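Local coordinates for protein Cel44C (Paenibacillus polymyxa, PDB 2YIH) that cleaves the beta-1,4-linked glucan backbone of xyloglucan and cellulose-type substrates as an endo-acting glycoside hydrolase of family 44, at residues P25-T30 against N383-A388; S106-P111 against A177-Y182. The protein carries 8 engineered substitutions. One frame throughout, in Å; residues are numbered along the deposited sequence.

Interaction 1 of 2, residues P25-T30 against N383-A388; sequences PYIYGT and NDVYMA
Tyr26 and Tyr386 meet as an offset edge-to-face (T-shaped) aromatic pair. The edge of the Tyr26 ring is turned toward the face of Tyr386. The planes stand at 88° and the ring centroids are 5.5 Å apart. Tyr26 CD2 makes the close approach, 3.7 Å from Tyr386 CE1. The two tyrosines run alongside each other in the same direction. Tyr386 leaves the backbone pointing away from 25-30, but its ring returns to Tyr26, and its OH is hydrogen-bonded to Glu227. Met387 CE packs against Tyr26 CB and the start of its ring. The methionine is extended through CG and SD, then bends at chi3 (-68°), which brings CE to 3.7 Å from Tyr26 CB. One backbone hydrogen bond joins the segments, from Ala388 N to Tyr26 O at 3.0 Å, nearly straight at 163°. Met387 CA adds a CA-H...O contact to the same oxygen. Ile27 turns CG2 to the other segment, 3.2 Å from Val385 O, while its CD1 leads away and lies above one face of the Tyr28 ring, toward its rim. Gly29 CA passes 3.2 Å from Ala388 O, where a CB on Gly29 would probably come too close. The contact helps close the barrel between its first strand, 29-30, and its last, 387-390. Val385 packs on helix 337-348, Tyr28 on helix 399-409, and Tyr386 and Met387 on Tyr105 of strand 105-110.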
loop_
_atom_site.group_PDB
_atom_site.type_symbol
_atom_site.label_atom_id
_atom_site.label_comp_id
_atom_site.label_asym_id
_atom_site.label_seq_id
_atom_site.Cartn_x
_atom_site.Cartn_y
_atom_site.Cartn_z
ATOM N N PRO A 25 12.052 2.362 -1.197
ATOM C CA PRO A 25 11.577 3.316 -0.194
ATOM C C PRO A 25 10.082 3.451 -0.276
ATOM O O PRO A 25 9.474 3.954 0.661
ATOM C CB PRO A 25 12.254 4.654 -0.596
ATOM C CG PRO A 25 12.806 4.447 -1.942
ATOM C CD PRO A 25 13.004 2.957 -2.143
ATOM N N TYR A 26 9.469 3.018 -1.382
ATOM C CA TYR A 26 8.003 3.245 -1.487
ATOM C C TYR A 26 7.159 2.286 -0.653
ATOM O O TYR A 26 5.914 2.414 -0.636
ATOM C CB TYR A 26 7.517 3.203 -2.933
ATOM C CG TYR A 26 8.344 4.051 -3.857
ATOM C CD1 TYR A 26 8.681 5.375 -3.517
ATOM C CD2 TYR A 26 8.819 3.527 -5.055
ATOM C CE1 TYR A 26 9.498 6.134 -4.371
ATOM C CE2 TYR A 26 9.576 4.299 -5.926
ATOM C CZ TYR A 26 9.898 5.595 -5.567
ATOM O OH TYR A 26 10.687 6.344 -6.418
ATOM N N ILE A 27 7.811 1.368 0.071
ATOM C CA ILE A 27 7.092 0.602 1.094
ATOM C C ILE A 27 6.718 1.466 2.308
ATOM O O ILE A 27 5.884 1.073 3.139
ATOM C CB ILE A 27 7.806 -0.683 1.507
ATOM C CG1 ILE A 27 9.152 -0.378 2.183
ATOM C CG2 ILE A 27 7.964 -1.600 0.291
ATOM C CD1 ILE A 27 9.210 -0.783 3.594
ATOM N N TYR A 28 7.372 2.620 2.442
ATOM C CA TYR A 28 6.948 3.619 3.429
ATOM C C TYR A 28 5.938 4.576 2.807
ATOM O O TYR A 28 6.274 5.714 2.400
ATOM C CB TYR A 28 8.181 4.370 3.973
ATOM C CG TYR A 28 9.294 3.400 4.408
ATOM C CD1 TYR A 28 9.172 2.651 5.578
ATOM C CD2 TYR A 28 10.446 3.237 3.638
ATOM C CE1 TYR A 28 10.142 1.692 5.946
ATOM C CE2 TYR A 28 11.469 2.320 4.032
ATOM C CZ TYR A 28 11.304 1.565 5.187
ATOM O OH TYR A 28 12.289 0.660 5.581
ATOM N N GLY A 29 4.702 4.120 2.725
ATOM C CA GLY A 29 3.744 4.835 1.918
ATOM C C GLY A 29 2.404 4.852 2.585
ATOM O O GLY A 29 2.104 4.008 3.431
ATOM N N THR A 30 1.560 5.776 2.152
ATOM C CA THR A 30 0.246 5.851 2.769
ATOM C C THR A 30 -0.805 6.296 1.767
ATOM O O THR A 30 -0.477 6.724 0.648
ATOM C CB THR A 30 0.268 6.776 4.021
ATOM O OG1 THR A 30 -0.954 6.578 4.778
ATOM C CG2 THR A 30 0.426 8.256 3.582
ATOM N N ASN A 383 10.932 -8.528 1.227
ATOM C CA ASN A 383 10.211 -9.496 0.426
ATOM C C ASN A 383 9.824 -8.965 -0.961
ATOM O O ASN A 383 8.788 -9.339 -1.518
ATOM C CB ASN A 383 8.977 -9.975 1.194
ATOM C CG ASN A 383 9.346 -10.964 2.277
ATOM O OD1 ASN A 383 9.705 -10.589 3.401
ATOM N ND2 ASN A 383 9.464 -12.207 1.880
ATOM N N ASP A 384 10.648 -8.061 -1.486
ATOM C CA ASP A 384 10.536 -7.648 -2.897
ATOM C C ASP A 384 9.221 -6.945 -3.194
ATOM O O ASP A 384 8.646 -7.128 -4.272
ATOM C CB ASP A 384 10.723 -8.856 -3.842
ATOM C CG ASP A 384 12.103 -9.520 -3.661
ATOM O OD1 ASP A 384 13.112 -8.883 -4.004
ATOM O OD2 ASP A 384 12.177 -10.630 -3.089
ATOM N N VAL A 385 8.696 -6.217 -2.214
ATOM C CA VAL A 385 7.520 -5.385 -2.468
ATOM C C VAL A 385 7.953 -3.990 -2.879
ATOM O O VAL A 385 8.783 -3.369 -2.218
ATOM C CB VAL A 385 6.605 -5.347 -1.223
ATOM C CG1 VAL A 385 5.413 -4.387 -1.444
ATOM C CG2 VAL A 385 6.127 -6.782 -0.903
ATOM N N TYR A 386 7.447 -3.521 -4.018
ATOM C CA TYR A 386 7.852 -2.234 -4.551
ATOM C C TYR A 386 7.230 -1.044 -3.809
ATOM O O TYR A 386 7.878 -0.018 -3.607
ATOM C CB TYR A 386 7.430 -2.185 -6.029
ATOM C CG TYR A 386 7.668 -0.873 -6.745
ATOM C CD1 TYR A 386 8.950 -0.340 -6.856
ATOM C CD2 TYR A 386 6.634 -0.243 -7.434
ATOM C CE1 TYR A 386 9.190 0.855 -7.550
ATOM C CE2 TYR A 386 6.849 0.938 -8.152
ATOM C CZ TYR A 386 8.133 1.467 -8.239
ATOM O OH TYR A 386 8.341 2.627 -8.968
ATOM N N MET A 387 5.969 -1.166 -3.429
ATOM C CA MET A 387 5.245 -0.017 -2.892
ATOM C C MET A 387 4.149 -0.547 -1.979
ATOM O O MET A 387 3.553 -1.623 -2.246
ATOM C CB MET A 387 4.659 0.850 -4.020
ATOM C CG MET A 387 3.889 2.095 -3.534
ATOM S SD MET A 387 3.439 3.082 -4.992
ATOM C CE MET A 387 5.026 3.660 -5.584
ATOM N N ALA A 388 3.893 0.171 -0.879
ATOM C CA ALA A 388 2.827 -0.256 0.037
ATOM C C ALA A 388 2.260 0.980 0.683
ATOM O O ALA A 388 3.019 1.850 1.088
ATOM C CB ALA A 388 3.362 -1.217 1.146
#

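Interaction 2 of 2, residues S106-P111 against A177-Y182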
loop_
_atom_site.group_PDB
_atom_site.type_symbol
_atom_site.label_atom_id
_atom_site.label_comp_id
_atom_site.label_asym_id
_atom_site.label_seq_id
_atom_site.Cartn_x
_atom_site.Cartn_y
_atom_site.Cartn_z
ATOM N N SER A 106 3.937 10.021 -6.339
ATOM C CA SER A 106 2.482 10.113 -6.355
ATOM C C SER A 106 1.899 9.013 -7.228
ATOM O O SER A 106 2.225 8.932 -8.415
ATOM C CB SER A 106 2.020 11.452 -6.976
ATOM O OG SER A 106 2.277 12.540 -6.089
ATOM N N LEU A 107 0.967 8.254 -6.654
ATOM C CA LEU A 107 0.159 7.290 -7.413
ATOM C C LEU A 107 -1.254 7.828 -7.496
ATOM O O LEU A 107 -1.896 8.018 -6.481
ATOM C CB LEU A 107 0.141 5.953 -6.674
ATOM C CG LEU A 107 -0.768 4.825 -7.219
ATOM C CD1 LEU A 107 -0.453 4.534 -8.728
ATOM C CD2 LEU A 107 -0.576 3.559 -6.378
ATOM N N VAL A 108 -1.711 8.113 -8.713
ATOM C CA VAL A 108 -3.006 8.739 -8.953
ATOM C C VAL A 108 -3.964 7.744 -9.664
ATOM O O VAL A 108 -3.667 7.208 -10.732
ATOM C CB VAL A 108 -2.786 9.985 -9.846
ATOM C CG1 VAL A 108 -4.118 10.608 -10.292
ATOM C CG2 VAL A 108 -1.904 11.031 -9.095
ATOM N N THR A 109 -5.128 7.530 -9.080
ATOM C CA THR A 109 -6.108 6.634 -9.695
ATOM C C THR A 109 -6.824 7.327 -10.847
ATOM O O THR A 109 -7.219 8.504 -10.727
ATOM C CB THR A 109 -7.138 6.223 -8.628
ATOM O OG1 THR A 109 -6.432 5.546 -7.580
ATOM C CG2 THR A 109 -8.215 5.253 -9.181
ATOM N N LEU A 110 -7.112 6.535 -11.884
ATOM C CA LEU A 110 -7.857 7.000 -13.082
ATOM C C LEU A 110 -9.119 6.168 -13.131
ATOM O O LEU A 110 -9.148 5.049 -12.596
ATOM C CB LEU A 110 -7.028 6.746 -14.348
ATOM C CG LEU A 110 -5.709 7.544 -14.380
ATOM C CD1 LEU A 110 -4.989 7.240 -15.681
ATOM C CD2 LEU A 110 -6.013 9.028 -14.292
ATOM N N PRO A 111 -10.185 6.700 -13.751
ATOM C CA PRO A 111 -11.488 5.992 -13.667
ATOM C C PRO A 111 -11.635 4.934 -14.782
ATOM O O PRO A 111 -11.268 5.208 -15.937
ATOM C CB PRO A 111 -12.512 7.122 -13.914
ATOM C CG PRO A 111 -11.755 8.087 -14.838
ATOM C CD PRO A 111 -10.293 8.050 -14.350
ATOM N N ALA A 177 9.634 16.117 -11.372
ATOM C CA ALA A 177 8.390 16.702 -10.900
ATOM C C ALA A 177 7.158 15.935 -11.386
ATOM O O ALA A 177 6.046 16.253 -10.996
ATOM C CB ALA A 177 8.300 18.159 -11.330
ATOM N N GLY A 178 7.371 14.919 -12.221
ATOM C CA GLY A 178 6.239 14.274 -12.893
ATOM C C GLY A 178 5.434 13.397 -11.955
ATOM O O GLY A 178 5.942 12.914 -10.928
ATOM N N VAL A 179 4.166 13.178 -12.311
ATOM C CA VAL A 179 3.343 12.174 -11.634
ATOM C C VAL A 179 3.820 10.813 -12.130
ATOM O O VAL A 179 3.806 10.552 -13.325
ATOM C CB VAL A 179 1.858 12.381 -11.981
ATOM C CG1 VAL A 179 0.977 11.228 -11.407
ATOM C CG2 VAL A 179 1.396 13.723 -11.451
ATOM N N LYS A 180 4.233 9.939 -11.221
ATOM C CA LYS A 180 4.944 8.730 -11.635
ATOM C C LYS A 180 4.077 7.513 -11.894
ATOM O O LYS A 180 4.462 6.628 -12.665
ATOM C CB LYS A 180 6.025 8.403 -10.612
ATOM C CG LYS A 180 7.230 9.354 -10.788
ATOM C CD LYS A 180 8.289 9.132 -9.727
ATOM C CE LYS A 180 9.652 9.663 -10.183
ATOM N NZ LYS A 180 9.563 10.980 -10.888
ATOM N N GLY A 181 2.974 7.403 -11.157
ATOM C CA GLY A 181 2.139 6.204 -11.242
ATOM C C GLY A 181 0.657 6.507 -11.448
ATOM O O GLY A 181 0.116 7.445 -10.861
ATOM N N TYR A 182 -0.006 5.655 -12.241
ATOM C CA TYR A 182 -1.459 5.745 -12.416
ATOM C C TYR A 182 -2.050 4.381 -12.160
ATOM O O TYR A 182 -1.492 3.377 -12.630
ATOM C CB TYR A 182 -1.858 6.185 -13.842
ATOM C CG TYR A 182 -1.392 7.587 -14.177
ATOM C CD1 TYR A 182 -2.035 8.695 -13.664
ATOM C CD2 TYR A 182 -0.258 7.784 -14.962
ATOM C CE1 TYR A 182 -1.550 9.977 -13.920
ATOM C CE2 TYR A 182 0.213 9.067 -15.250
ATOM C CZ TYR A 182 -0.477 10.148 -14.775
ATOM O OH TYR A 182 -0.023 11.423 -15.031
HETATM O O HOH W 1 5.331 11.247 -8.683
#
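Leu107 and Val108 pair in parallel with Gly181 and Tyr182, as Gly181 N hydrogen-bonds to Ser106 O at 3.2 Å and Gly181 O accepts from Val108 N at 2.9 Å. Tyr182 CA adds a CA-H...O contact to Val108 O. At the start of the paired region a water accepts from Ser106 N, donates to Gly178 O and takes a weak hydrogen bond from Lys180 N. Val108 and Tyr182 share one face of the sheet. Val108 CG2 meets Val179 CG1 at 3.7 Å, the two side chains crossing at about a right angle. Leu110 places CD1 3.8 Å from Tyr182 CB, and its CG also nears Tyr182 CD1. Its CG is anti to its own carbonyl carbon (chi1 -64°), which carries the branched end to the tyrosine. An alanine here would remove CG and both methyls and would probably leave a gap beside Tyr182 CB and CD1. On the other face, Leu107 CD1 lies 3.5 Å from Gly181 C, beside a residue that has no side chain. These are neighbouring strands of the TIM barrel. Val108 packs on helix 90-102, while Leu110 and Tyr182 both reach helices 159-170 and 205-222.

In the fold
From the N terminus, this piece of a longer enzyme leaves strand 9-22 of the mixed sheet and enters the family 44 TIM barrel at 25-30. It passes strand 42-45 and reaches strand 105-110. Interaction 2 closes the loop to strand 181-184, with helices 90-102 and 159-170 packed outside. The chain continues through 227-233, 280-285 and 353-359 before 383-388 returns to the start. Interaction 1 closes the larger loop, and interaction 2 is nested inside it. One helps shut the eight-stranded barrel; the other joins consecutive strands within it. After 387-390 the chain goes on into the rest of the mixed sheet, a beta-strand domain. The centres lie about 16 Å apart, yet Met387 SD packs 4.3 Å from Leu107 CD2.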